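Local structure of single-stranded DNA-binding protein (Thermus thermophilus, 2CWA) at residues T150-L155 against Q176-L181; I197-N202 against R217-R222; G12-R17 against D68-G73; L30-A35 against V56-R61; L75-G80 against F103-D108. The protein binds single-stranded DNA and probably recruits partner proteins to it during DNA replication, recombination and repair. All coordinates share one frame; numbering follows the deposited sequence.

Contact 1: residues T150-L155 against Q176-L181; sequences TAVARL and QAWRDL
Val152 packs against the indole of Trp178, with CG1 over the centre of the six-membered ring, 4.0 Å from its centroid and only 5° off the normal: a CH-pi contact. This branch stands anti to the backbone N (chi1 -166°), while the other branch, CG2, presses on Trp178 CZ3 at 3.3 Å. Thr150 reaches the same ring with its CG2 at the edge, in plane, 3.8 Å from Trp178 CE3, and Arg48 adds a cation-pi contact. Further along this face Arg154 runs beside Gln176, the guanidinium and amide planes turned 50° apart; Gln176 OE1 is held elsewhere, by Arg217.

On the reverse face Ala153 and Ala177 form a hydrogen-bonded pair, with Ala153 N to Ala177 O and Ala177 N to Ala153 O both 2.8 Å. Their small methyls suit a place where Ala182 of helix 179-185 comes close to Ala151 and Ala153. The last bond, Arg179 N to Ala151 O at 2.9 Å, is bent as the chain leaves the strand. This is the hairpin of strands two and three in an OB fold, leading to the helix before strand four; as in relatives, the aromatic may stack on a base.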
# COMPACT_ATOMS: atom_id res chain seq x y z
N THR A 150 -0.41 18.21 -17.29
CA THR A 150 -0.44 16.77 -17.05
C THR A 150 -1.79 16.34 -16.48
O THR A 150 -2.30 16.95 -15.54
CB THR A 150 0.65 16.35 -16.06
OG1 THR A 150 1.93 16.79 -16.54
CG2 THR A 150 0.67 14.83 -15.91
N ALA A 151 -2.37 15.29 -17.06
CA ALA A 151 -3.65 14.78 -16.59
C ALA A 151 -3.48 13.94 -15.32
O ALA A 151 -2.50 13.21 -15.17
CB ALA A 151 -4.33 13.95 -17.67
N VAL A 152 -4.43 14.06 -14.41
CA VAL A 152 -4.39 13.30 -13.16
C VAL A 152 -5.82 12.89 -12.85
O VAL A 152 -6.70 13.74 -12.74
CB VAL A 152 -3.84 14.12 -11.98
CG1 VAL A 152 -3.51 13.19 -10.82
CG2 VAL A 152 -2.62 14.90 -12.40
N ALA A 153 -6.04 11.59 -12.71
CA ALA A 153 -7.36 11.07 -12.42
C ALA A 153 -7.42 10.48 -11.03
O ALA A 153 -6.46 9.86 -10.57
CB ALA A 153 -7.73 9.99 -13.45
N ARG A 154 -8.54 10.68 -10.36
CA ARG A 154 -8.74 10.13 -9.04
C ARG A 154 -10.03 9.33 -9.10
O ARG A 154 -11.07 9.82 -9.53
CB ARG A 154 -8.81 11.25 -8.00
CG ARG A 154 -7.44 11.87 -7.76
CD ARG A 154 -7.48 13.00 -6.73
NE ARG A 154 -6.22 13.74 -6.71
CZ ARG A 154 -5.07 13.25 -6.28
NH1 ARG A 154 -5.01 12.00 -5.82
NH2 ARG A 154 -3.97 13.99 -6.32
N LEU A 155 -9.93 8.07 -8.69
CA LEU A 155 -11.06 7.13 -8.72
C LEU A 155 -11.35 6.56 -7.34
O LEU A 155 -10.45 6.44 -6.50
CB LEU A 155 -10.72 5.97 -9.66
CG LEU A 155 -10.20 6.28 -11.07
CD1 LEU A 155 -9.46 5.06 -11.61
CD2 LEU A 155 -11.35 6.65 -11.97
N GLN A 176 -5.34 6.65 -7.82
CA GLN A 176 -4.88 7.81 -8.59
C GLN A 176 -4.10 7.36 -9.82
O GLN A 176 -3.30 6.44 -9.75
CB GLN A 176 -4.00 8.70 -7.71
CG GLN A 176 -3.30 9.85 -8.44
CD GLN A 176 -2.42 10.67 -7.50
OE1 GLN A 176 -2.15 10.26 -6.37
NE2 GLN A 176 -1.97 11.83 -7.97
N ALA A 177 -4.35 8.02 -10.95
CA ALA A 177 -3.65 7.67 -12.19
C ALA A 177 -3.11 8.93 -12.86
O ALA A 177 -3.69 10.01 -12.70
CB ALA A 177 -4.60 6.96 -13.14
N TRP A 178 -2.02 8.77 -13.59
CA TRP A 178 -1.38 9.90 -14.27
C TRP A 178 -1.31 9.78 -15.79
O TRP A 178 -1.37 8.69 -16.35
CB TRP A 178 0.05 10.09 -13.75
CG TRP A 178 0.14 10.55 -12.33
CD1 TRP A 178 0.10 9.77 -11.21
CD2 TRP A 178 0.30 11.90 -11.88
NE1 TRP A 178 0.23 10.55 -10.08
CE2 TRP A 178 0.35 11.86 -10.47
CE3 TRP A 178 0.40 13.13 -12.53
CZ2 TRP A 178 0.50 13.02 -9.69
CZ3 TRP A 178 0.55 14.29 -11.76
CH2 TRP A 178 0.60 14.22 -10.35
N ARG A 179 -1.18 10.93 -16.45
CA ARG A 179 -1.04 11.03 -17.90
C ARG A 179 -2.04 10.24 -18.75
O ARG A 179 -3.25 10.37 -18.58
CB ARG A 179 0.39 10.65 -18.29
CG ARG A 179 1.41 11.50 -17.56
CD ARG A 179 2.83 11.07 -17.83
NE ARG A 179 3.74 11.71 -16.90
CZ ARG A 179 3.72 11.52 -15.58
NH1 ARG A 179 2.84 10.69 -15.05
NH2 ARG A 179 4.58 12.16 -14.80
N ASP A 180 -1.53 9.44 -19.68
CA ASP A 180 -2.40 8.66 -20.56
C ASP A 180 -3.35 7.78 -19.77
O ASP A 180 -4.53 7.66 -20.12
CB ASP A 180 -1.57 7.79 -21.51
CG ASP A 180 -0.68 8.61 -22.43
OD1 ASP A 180 -1.07 9.75 -22.78
OD2 ASP A 180 0.39 8.11 -22.81
N LEU A 181 -2.83 7.16 -18.72
CA LEU A 181 -3.63 6.27 -17.88
C LEU A 181 -4.79 7.07 -17.28
O LEU A 181 -5.91 6.57 -17.15
CB LEU A 181 -2.74 5.70 -16.77
CG LEU A 181 -3.14 4.39 -16.10
CD1 LEU A 181 -3.44 3.34 -17.17
CD2 LEU A 181 -2.00 3.92 -15.18

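Contact 2: residues I197-N202 against R217-R222; sequences IGRLVN and RVEALR
Arg199 and Glu219 carry the one salt bridge of this pairing, with Arg199 NH1 2.8 Å from Glu219 OE2. The two chains lie side by side, their end groups are turned 45° apart, and NH1 alone makes the salt bridge; Arg199 bends at chi3 (-69°) to bring it round. Glu219 OE1 has a second cation in Arg48, which makes this buried carboxylate a shared acceptor. A leucine in place of Arg199 would probably leave Glu219 without one of its two positive partners in a buried setting.

On one face Leu200 CD2 meets Val218 CG2 at 3.7 Å; on the other the methyl Val201 CG2 covers the flat face of the Arg217 guanidinium, 3.6 Å above its plane and off toward the rim. That guanidinium is steadied by a salt bridge to Asp203.

Backbone bonds follow an antiparallel ladder, Glu219 N to Arg199 O (2.9 Å) being nearly straight, until a classic beta bulge: Ile197 O accepts both Leu221 N at 2.7 Å and Arg222 N at 3.0 Å. Glycine suits position 198, since a CB there would collide with Glu219 O and Val218 CG1.

Strand 193-206 is flanked on its other side by strand 128-145, and strand 212-220 by the parallel strand 169-178; Arg199 also reaches Val50 of strand 49-59.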
# COMPACT_ATOMS: atom_id res chain seq x y z
N ILE A 197 -3.34 -2.54 -11.24
CA ILE A 197 -2.05 -3.03 -10.80
C ILE A 197 -1.40 -1.70 -10.43
O ILE A 197 -1.28 -0.81 -11.27
CB ILE A 197 -1.21 -3.69 -11.90
CG1 ILE A 197 -1.92 -4.94 -12.44
CG2 ILE A 197 0.15 -4.07 -11.34
CD1 ILE A 197 -1.11 -5.69 -13.50
N GLY A 198 -1.01 -1.55 -9.18
CA GLY A 198 -0.42 -0.29 -8.79
C GLY A 198 0.61 -0.40 -7.70
O GLY A 198 1.09 -1.48 -7.38
N ARG A 199 0.95 0.75 -7.13
CA ARG A 199 1.91 0.81 -6.05
C ARG A 199 1.21 1.50 -4.89
O ARG A 199 0.41 2.41 -5.09
CB ARG A 199 3.15 1.60 -6.49
CG ARG A 199 2.84 2.89 -7.23
CD ARG A 199 4.09 3.46 -7.90
NE ARG A 199 5.05 3.94 -6.91
CZ ARG A 199 4.96 5.13 -6.31
NH1 ARG A 199 3.96 5.95 -6.60
NH2 ARG A 199 5.86 5.48 -5.40
N LEU A 200 1.49 1.05 -3.67
CA LEU A 200 0.87 1.65 -2.50
C LEU A 200 1.59 2.95 -2.17
O LEU A 200 2.82 3.00 -2.15
CB LEU A 200 0.97 0.71 -1.31
CG LEU A 200 0.16 -0.59 -1.45
CD1 LEU A 200 0.46 -1.52 -0.28
CD2 LEU A 200 -1.32 -0.24 -1.51
N VAL A 201 0.82 4.00 -1.91
CA VAL A 201 1.39 5.28 -1.54
C VAL A 201 0.61 5.82 -0.35
O VAL A 201 -0.49 5.34 -0.05
CB VAL A 201 1.30 6.31 -2.69
CG1 VAL A 201 1.95 5.75 -3.94
CG2 VAL A 201 -0.15 6.68 -2.95
N ASN A 202 1.18 6.80 0.34
CA ASN A 202 0.47 7.37 1.47
C ASN A 202 0.71 8.87 1.62
O ASN A 202 1.73 9.40 1.15
CB ASN A 202 0.85 6.65 2.77
CG ASN A 202 2.34 6.56 2.97
OD1 ASN A 202 3.05 7.57 2.88
ND2 ASN A 202 2.83 5.36 3.26
N ARG A 217 -3.26 4.99 -0.07
CA ARG A 217 -3.97 4.94 -1.34
C ARG A 217 -3.13 4.13 -2.33
O ARG A 217 -2.08 3.59 -1.96
CB ARG A 217 -4.17 6.35 -1.91
CG ARG A 217 -4.97 7.29 -1.02
CD ARG A 217 -5.08 8.69 -1.64
NE ARG A 217 -3.76 9.33 -1.74
CZ ARG A 217 -3.03 9.40 -2.84
NH1 ARG A 217 -3.47 8.88 -3.98
NH2 ARG A 217 -1.85 10.00 -2.81
N VAL A 218 -3.59 4.07 -3.57
CA VAL A 218 -2.89 3.33 -4.61
C VAL A 218 -2.68 4.19 -5.85
O VAL A 218 -3.57 4.91 -6.28
CB VAL A 218 -3.68 2.07 -5.05
CG1 VAL A 218 -2.92 1.35 -6.19
CG2 VAL A 218 -3.89 1.14 -3.86
N GLU A 219 -1.47 4.12 -6.41
CA GLU A 219 -1.15 4.84 -7.63
C GLU A 219 -1.10 3.74 -8.70
O GLU A 219 -0.29 2.82 -8.60
CB GLU A 219 0.21 5.53 -7.52
CG GLU A 219 0.70 6.13 -8.83
CD GLU A 219 1.97 6.93 -8.66
OE1 GLU A 219 1.91 8.00 -8.01
OE2 GLU A 219 3.03 6.50 -9.16
N ALA A 220 -1.98 3.85 -9.68
CA ALA A 220 -2.09 2.88 -10.75
C ALA A 220 -0.90 2.85 -11.72
O ALA A 220 -0.31 3.89 -12.03
CB ALA A 220 -3.38 3.12 -11.52
N LEU A 221 -0.57 1.65 -12.17
CA LEU A 221 0.51 1.43 -13.13
C LEU A 221 -0.16 0.85 -14.38
O LEU A 221 0.30 1.07 -15.50
CB LEU A 221 1.52 0.43 -12.57
CG LEU A 221 2.38 0.92 -11.40
CD1 LEU A 221 3.16 -0.25 -10.81
CD2 LEU A 221 3.31 2.02 -11.87
N ARG A 222 -1.24 0.11 -14.17
CA ARG A 222 -2.01 -0.49 -15.27
C ARG A 222 -3.47 -0.50 -14.86
O ARG A 222 -3.79 -0.75 -13.70
CB ARG A 222 -1.57 -1.93 -15.55
CG ARG A 222 -2.28 -2.55 -16.78
CD ARG A 222 -1.96 -4.04 -16.96
NE ARG A 222 -2.47 -4.54 -18.24
CZ ARG A 222 -1.70 -4.86 -19.28
NH1 ARG A 222 -0.39 -4.75 -19.20
NH2 ARG A 222 -2.25 -5.27 -20.42

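Contact 3: residues G12-R17 against D68-G73; sequences GALATR and DLLDQG
Gln72 sends CG anti to its backbone N (chi1 178°) and continues extended, which brings its amide to the carbonyl of Ala15; Arg17, likewise extended with chi1 -166°, swings its guanidinium toward Asp71. The amide makes a firm bond: Gln72 NE2 to Ala15 O is 2.7 Å, nearly straight at 168°, and the acceptor lies in the amide plane. A residue with a long neck and an N-H donor is well fitted to reach a backbone oxygen. Alongside, Gly73 N donates to Leu14 O at 2.8 Å. Glycine suits position 73 because the positive phi would jam a CB against the preceding carbonyl.

Arg17 NH1 forms a salt bridge with Asp71 OD2 at 3.0 Å; NH1 alone meets the carboxylate, whose plane is steeply turned from the guanidinium. The carboxylate also serves its own loop: Asp71 OD1 takes the N-H of Gln72 at 2.7 Å on its anti lone pair, holding the turn that offers the Gln72 side chain.

Apolar contact comes from Leu14, which is directed at the 68-73 loop, its CD1 3.6 Å from Leu70 CB and 3.5 Å from Asp71 O. Leu14 and Leu70 cross at about a right angle and both rest on Leu32 of strand 28-39. The contact thus ties the long first strand of an OB fold, where it leaves its pairing with strand 75-85, to the connection running from the helix 60-64 into that fourth strand.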
# COMPACT_ATOMS: atom_id res chain seq x y z
N GLY A 12 10.96 -4.75 1.22
CA GLY A 12 11.65 -3.57 1.69
C GLY A 12 12.45 -3.88 2.93
O GLY A 12 12.50 -5.03 3.37
N ALA A 13 13.07 -2.86 3.51
CA ALA A 13 13.86 -3.03 4.72
C ALA A 13 13.03 -2.57 5.91
O ALA A 13 12.21 -1.68 5.78
CB ALA A 13 15.15 -2.21 4.62
N LEU A 14 13.24 -3.18 7.07
CA LEU A 14 12.50 -2.76 8.25
C LEU A 14 13.11 -1.43 8.69
O LEU A 14 14.28 -1.38 9.05
CB LEU A 14 12.63 -3.79 9.37
CG LEU A 14 12.00 -5.15 9.06
CD1 LEU A 14 12.11 -6.03 10.28
CD2 LEU A 14 10.55 -4.95 8.65
N ALA A 15 12.31 -0.37 8.64
CA ALA A 15 12.76 0.97 9.02
C ALA A 15 13.19 1.05 10.48
O ALA A 15 14.11 1.80 10.83
CB ALA A 15 11.67 1.98 8.74
N THR A 16 12.52 0.27 11.32
CA THR A 16 12.81 0.23 12.75
C THR A 16 12.53 -1.17 13.27
O THR A 16 11.89 -1.98 12.59
CB THR A 16 11.92 1.19 13.55
OG1 THR A 16 10.54 0.85 13.32
CG2 THR A 16 12.16 2.63 13.11
N ARG A 17 13.00 -1.47 14.48
CA ARG A 17 12.75 -2.77 15.07
C ARG A 17 11.23 -2.85 15.25
O ARG A 17 10.60 -1.90 15.74
CB ARG A 17 13.47 -2.88 16.42
CG ARG A 17 13.54 -4.30 16.97
CD ARG A 17 14.46 -4.38 18.18
NE ARG A 17 14.56 -5.75 18.69
CZ ARG A 17 15.06 -6.76 17.99
NH1 ARG A 17 15.51 -6.57 16.76
NH2 ARG A 17 15.11 -7.98 18.52
N ASP A 68 10.81 -11.29 18.08
CA ASP A 68 12.18 -11.26 18.58
C ASP A 68 13.20 -11.83 17.60
O ASP A 68 14.27 -12.28 18.02
CB ASP A 68 12.27 -12.02 19.91
CG ASP A 68 11.26 -11.53 20.93
OD1 ASP A 68 11.33 -10.35 21.33
OD2 ASP A 68 10.38 -12.33 21.33
N LEU A 69 12.88 -11.83 16.31
CA LEU A 69 13.80 -12.34 15.29
C LEU A 69 14.15 -11.30 14.23
O LEU A 69 15.14 -11.45 13.52
CB LEU A 69 13.21 -13.56 14.59
CG LEU A 69 13.33 -14.94 15.24
CD1 LEU A 69 12.45 -15.00 16.47
CD2 LEU A 69 12.91 -16.01 14.24
N LEU A 70 13.33 -10.26 14.12
CA LEU A 70 13.57 -9.24 13.11
C LEU A 70 14.10 -7.93 13.69
O LEU A 70 13.58 -7.43 14.70
CB LEU A 70 12.27 -8.97 12.35
CG LEU A 70 11.53 -10.20 11.82
CD1 LEU A 70 10.25 -9.74 11.13
CD2 LEU A 70 12.40 -11.00 10.86
N ASP A 71 15.11 -7.37 13.05
CA ASP A 71 15.71 -6.11 13.51
C ASP A 71 15.68 -5.06 12.40
O ASP A 71 15.42 -5.38 11.24
CB ASP A 71 17.16 -6.35 13.94
CG ASP A 71 17.59 -5.43 15.07
OD1 ASP A 71 17.17 -4.24 15.09
OD2 ASP A 71 18.36 -5.89 15.95
N GLN A 72 15.95 -3.82 12.77
CA GLN A 72 15.98 -2.72 11.81
C GLN A 72 16.96 -3.10 10.70
O GLN A 72 17.99 -3.71 10.96
CB GLN A 72 16.45 -1.44 12.51
CG GLN A 72 16.58 -0.22 11.61
CD GLN A 72 17.09 1.00 12.38
OE1 GLN A 72 18.17 0.96 12.97
NE2 GLN A 72 16.32 2.08 12.37
N GLY A 73 16.63 -2.75 9.46
CA GLY A 73 17.52 -3.05 8.35
C GLY A 73 17.22 -4.35 7.62
O GLY A 73 17.51 -4.48 6.43

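Contact 4: residues L30-A35 against V56-R61; sequences LDLTLA and VRLLGR. With NO3 (nitrate ion), chain C.
Leu30 and Leu58 project side by side from the same face, their CB atoms 4.0 Å apart, and set up a row of apolar knobs. Next along, Leu32 turns its CD1 over the backbone at Val56 O (3.8 Å), where it faces Leu58 CD1 at 4.3 Å. Leu34 then leans across, and its CD1 meets Val56 CG2 at 4.1 Å. Val56 is short and branched at CB, and its CG2 offers a compact surface for that leucine. Leu32 also packs on Leu104 and Leu14, and Val56 on Ala101.

These strands, 28-39 and 49-59, are the second and third of the OB fold, a hairpin whose leucine face looks into the barrel. Four backbone bonds zip it, among them Val56 N to Leu32 O at 2.7 Å.

The opposite face is polar. Arg57 grips Asp31 side-on with two nitrogens: NE to OD1 at 2.8 Å, almost straight at 173° and in the guanidinium plane, and NH2 to OD2 at 3.1 Å. Both oxygens use syn lone pairs and the flat groups are within 30° of coplanar, a match that a bend in Arg57 at chi3 (-69°) allows. Just beyond the strand, Gly60 has a positive phi, which favours glycine. Arg61 N donates at 3.1 Å to O2 of a nitrate probably from the crystallisation liquor, and Gln62 N binds the same ion.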
# COMPACT_ATOMS: atom_id res chain seq x y z
N LEU A 30 1.88 -8.00 15.37
CA LEU A 30 3.21 -7.51 15.05
C LEU A 30 3.12 -6.43 14.00
O LEU A 30 2.80 -6.70 12.84
CB LEU A 30 4.09 -8.65 14.54
CG LEU A 30 5.56 -8.29 14.25
CD1 LEU A 30 6.20 -7.69 15.49
CD2 LEU A 30 6.31 -9.54 13.82
N ASP A 31 3.38 -5.19 14.41
CA ASP A 31 3.34 -4.07 13.48
C ASP A 31 4.76 -3.80 13.01
O ASP A 31 5.68 -3.68 13.82
CB ASP A 31 2.75 -2.83 14.14
CG ASP A 31 1.25 -2.93 14.33
OD1 ASP A 31 0.56 -3.42 13.40
OD2 ASP A 31 0.75 -2.52 15.40
N LEU A 32 4.93 -3.72 11.70
CA LEU A 32 6.24 -3.48 11.10
C LEU A 32 6.15 -2.30 10.15
O LEU A 32 5.08 -1.97 9.65
CB LEU A 32 6.72 -4.71 10.32
CG LEU A 32 6.78 -6.07 11.04
CD1 LEU A 32 5.38 -6.65 11.14
CD2 LEU A 32 7.66 -7.02 10.26
N THR A 33 7.28 -1.65 9.91
CA THR A 33 7.32 -0.53 8.99
C THR A 33 8.32 -0.93 7.92
O THR A 33 9.50 -1.12 8.21
CB THR A 33 7.79 0.77 9.67
OG1 THR A 33 6.89 1.10 10.74
CG2 THR A 33 7.81 1.92 8.68
N LEU A 34 7.83 -1.10 6.69
CA LEU A 34 8.70 -1.47 5.57
C LEU A 34 9.02 -0.21 4.80
O LEU A 34 8.14 0.61 4.55
CB LEU A 34 8.02 -2.48 4.64
CG LEU A 34 8.13 -3.96 5.04
CD1 LEU A 34 7.43 -4.18 6.38
CD2 LEU A 34 7.52 -4.84 3.95
N ALA A 35 10.28 -0.07 4.42
CA ALA A 35 10.71 1.10 3.68
C ALA A 35 11.46 0.69 2.42
O ALA A 35 12.29 -0.23 2.45
CB ALA A 35 11.61 1.97 4.57
N VAL A 56 2.79 -2.29 8.19
CA VAL A 56 2.13 -3.56 7.90
C VAL A 56 1.85 -4.27 9.21
O VAL A 56 2.65 -4.20 10.14
CB VAL A 56 3.01 -4.46 7.02
CG1 VAL A 56 2.29 -5.74 6.72
CG2 VAL A 56 3.36 -3.74 5.72
N ARG A 57 0.72 -4.97 9.27
CA ARG A 57 0.36 -5.70 10.48
C ARG A 57 0.22 -7.20 10.29
O ARG A 57 -0.58 -7.66 9.48
CB ARG A 57 -0.94 -5.15 11.06
CG ARG A 57 -1.51 -5.99 12.20
CD ARG A 57 -2.63 -5.25 12.91
NE ARG A 57 -2.13 -4.10 13.66
CZ ARG A 57 -2.88 -3.29 14.39
NH1 ARG A 57 -4.19 -3.49 14.47
NH2 ARG A 57 -2.32 -2.28 15.04
N LEU A 58 1.03 -7.95 11.04
CA LEU A 58 0.99 -9.41 11.02
C LEU A 58 0.19 -9.82 12.26
O LEU A 58 0.26 -9.14 13.28
CB LEU A 58 2.40 -9.98 11.13
CG LEU A 58 3.18 -10.30 9.87
CD1 LEU A 58 4.56 -10.82 10.26
CD2 LEU A 58 2.44 -11.35 9.04
N LEU A 59 -0.55 -10.92 12.17
CA LEU A 59 -1.34 -11.40 13.30
C LEU A 59 -1.11 -12.88 13.59
O LEU A 59 -0.51 -13.60 12.79
CB LEU A 59 -2.84 -11.19 13.05
CG LEU A 59 -3.44 -9.81 12.82
CD1 LEU A 59 -4.94 -9.95 12.58
CD2 LEU A 59 -3.17 -8.91 14.01
N GLY A 60 -1.60 -13.32 14.75
CA GLY A 60 -1.51 -14.72 15.13
C GLY A 60 -0.21 -15.46 14.98
O GLY A 60 0.86 -14.96 15.32
N ARG A 61 -0.30 -16.69 14.47
CA ARG A 61 0.88 -17.53 14.32
C ARG A 61 1.96 -16.96 13.40
O ARG A 61 3.14 -17.17 13.64
CB ARG A 61 0.48 -18.94 13.85
CG ARG A 61 -0.26 -18.98 12.54
CD ARG A 61 -0.51 -20.43 12.09
NE ARG A 61 -1.16 -20.48 10.79
CZ ARG A 61 -0.62 -20.03 9.66
NH1 ARG A 61 0.59 -19.49 9.67
NH2 ARG A 61 -1.29 -20.11 8.52
N NO3 C . -2.19 -16.02 11.48
O1 NO3 C . -2.96 -15.20 11.03
O2 NO3 C . -2.55 -16.74 12.41
O3 NO3 C . -1.07 -16.12 11.02

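Contact 5: residues L75-G80 against F103-D108; sequences LVFVEG and FLDPLD
Phe77 has both of its backbone polar atoms engaged by Asp105: Phe77 N donates to Asp105 O at 2.8 Å, and Phe77 O receives Asp105 N at 2.9 Å. That oxygen has a further donor, a water at 3.0 Å that lies doubtfully close to Asp105 OD2. Two more bonds join Glu79 to Phe103, each 3.1 Å: Glu79 N to Phe103 O and Phe103 N to Glu79 O. Toward the other end Leu107 N reaches Leu75 O at 2.9 Å, and a water bridges Leu75 N and Leu107 O. Pro106, which lacks an N-H, fits a non-hydrogen-bonded position opposite Val76.

Strands 75-85 and 96-107 form the hairpin of the fourth and fifth OB-fold strands. Its barrel side is apolar: Leu104, CG anti to the backbone N (chi1 177°), lays CG 4.0 Å from Val76 CB and CD1 4.0 Å from Val78 CG2. Leu32 CD2 packs on the same CD1. Replacing Leu104 by an alanine would probably leave a gap beside Val76, Val78 and Leu32. On the other face Leu107 CD1 rests on Phe77 CB. Like Asp105 beside Phe77, Glu79 lies alongside Phe103 on this partly exposed face.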
# COMPACT_ATOMS: atom_id res chain seq x y z
N LEU A 75 15.79 -7.17 5.42
CA LEU A 75 14.97 -7.10 4.21
C LEU A 75 13.92 -8.19 4.35
O LEU A 75 14.23 -9.30 4.76
CB LEU A 75 15.82 -7.36 2.96
CG LEU A 75 16.99 -6.39 2.74
CD1 LEU A 75 17.54 -6.58 1.33
CD2 LEU A 75 16.51 -4.96 2.94
N VAL A 76 12.67 -7.86 4.03
CA VAL A 76 11.59 -8.84 4.13
C VAL A 76 10.64 -8.77 2.95
O VAL A 76 10.52 -7.74 2.29
CB VAL A 76 10.74 -8.62 5.41
CG1 VAL A 76 11.60 -8.74 6.65
CG2 VAL A 76 10.07 -7.26 5.36
N PHE A 77 9.98 -9.90 2.70
CA PHE A 77 8.98 -9.99 1.64
C PHE A 77 7.65 -10.23 2.34
O PHE A 77 7.50 -11.18 3.10
CB PHE A 77 9.27 -11.18 0.71
CG PHE A 77 8.08 -11.61 -0.10
CD1 PHE A 77 7.39 -10.69 -0.90
CD2 PHE A 77 7.63 -12.93 -0.06
CE1 PHE A 77 6.27 -11.08 -1.64
CE2 PHE A 77 6.50 -13.33 -0.79
CZ PHE A 77 5.82 -12.41 -1.58
N VAL A 78 6.69 -9.35 2.08
CA VAL A 78 5.38 -9.47 2.68
C VAL A 78 4.31 -9.70 1.63
O VAL A 78 4.29 -9.03 0.60
CB VAL A 78 5.02 -8.20 3.49
CG1 VAL A 78 3.53 -8.14 3.74
CG2 VAL A 78 5.76 -8.21 4.81
N GLU A 79 3.44 -10.67 1.90
CA GLU A 79 2.32 -10.96 1.03
C GLU A 79 1.09 -10.66 1.87
O GLU A 79 0.90 -11.25 2.95
CB GLU A 79 2.30 -12.44 0.58
CG GLU A 79 1.04 -12.75 -0.25
CD GLU A 79 1.00 -14.16 -0.82
OE1 GLU A 79 1.82 -15.00 -0.40
OE2 GLU A 79 0.15 -14.43 -1.69
N GLY A 80 0.24 -9.76 1.40
CA GLY A 80 -0.92 -9.42 2.18
C GLY A 80 -2.08 -8.89 1.38
O GLY A 80 -2.29 -9.25 0.22
N PHE A 103 1.62 -13.12 5.35
CA PHE A 103 2.88 -13.84 5.48
C PHE A 103 4.07 -12.89 5.39
O PHE A 103 4.01 -11.88 4.70
CB PHE A 103 3.03 -14.84 4.34
CG PHE A 103 2.00 -15.93 4.32
CD1 PHE A 103 2.11 -17.03 5.16
CD2 PHE A 103 0.92 -15.86 3.45
CE1 PHE A 103 1.17 -18.06 5.12
CE2 PHE A 103 -0.03 -16.87 3.40
CZ PHE A 103 0.10 -17.97 4.24
N LEU A 104 5.15 -13.23 6.08
CA LEU A 104 6.38 -12.45 6.03
C LEU A 104 7.50 -13.46 5.90
O LEU A 104 7.47 -14.52 6.54
CB LEU A 104 6.59 -11.59 7.28
CG LEU A 104 7.93 -10.83 7.27
CD1 LEU A 104 7.80 -9.53 8.04
CD2 LEU A 104 9.03 -11.71 7.84
N ASP A 105 8.47 -13.14 5.06
CA ASP A 105 9.63 -14.00 4.86
C ASP A 105 10.88 -13.13 4.83
O ASP A 105 10.97 -12.20 4.04
CB ASP A 105 9.52 -14.73 3.52
CG ASP A 105 8.51 -15.85 3.56
OD1 ASP A 105 8.82 -16.91 4.15
OD2 ASP A 105 7.40 -15.67 3.01
N PRO A 106 11.85 -13.42 5.71
CA PRO A 106 13.09 -12.64 5.73
C PRO A 106 13.87 -12.98 4.46
O PRO A 106 13.74 -14.09 3.94
CB PRO A 106 13.79 -13.13 7.00
CG PRO A 106 13.29 -14.55 7.13
CD PRO A 106 11.83 -14.41 6.80
N LEU A 107 14.64 -12.02 3.96
CA LEU A 107 15.42 -12.23 2.74
C LEU A 107 16.90 -11.91 2.93
O LEU A 107 17.26 -11.03 3.72
CB LEU A 107 14.85 -11.36 1.62
CG LEU A 107 13.36 -11.44 1.29
CD1 LEU A 107 13.00 -10.40 0.23
CD2 LEU A 107 13.01 -12.84 0.80
N ASP A 108 17.74 -12.63 2.19
CA ASP A 108 19.19 -12.44 2.19
C ASP A 108 19.42 -11.06 1.58
O ASP A 108 18.73 -10.68 0.63
CB ASP A 108 19.83 -13.51 1.30
CG ASP A 108 21.35 -13.51 1.36
OD1 ASP A 108 21.95 -12.49 1.76
OD2 ASP A 108 21.95 -14.54 1.00
O HOH W 1 18.30 -8.72 5.05
O HOH W 2 5.94 -13.73 2.67

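Contacts 3, 4 and 5 belong to the first OB unit and contacts 1 and 2 to the second, so several pairs are counterparts: contacts 1 and 4 both join the second and third strands ahead of the helix, contacts 2 and 5 the fourth and fifth. Contact 4 is the buried one; its leucines interlock with contact 5 through Leu104 and with contact 3 through Leu14 and Leu70. The others are partly buried, contact 3 having the largest share of exposed residues. Contacts 1 and 2 meet by backbone bonds from Gln176 to Val218 and Ala220. Chemistry varies with place: contact 1 relies on an aromatic, contacts 2, 3 and 4 add salt bridges, and contact 5 uses waters.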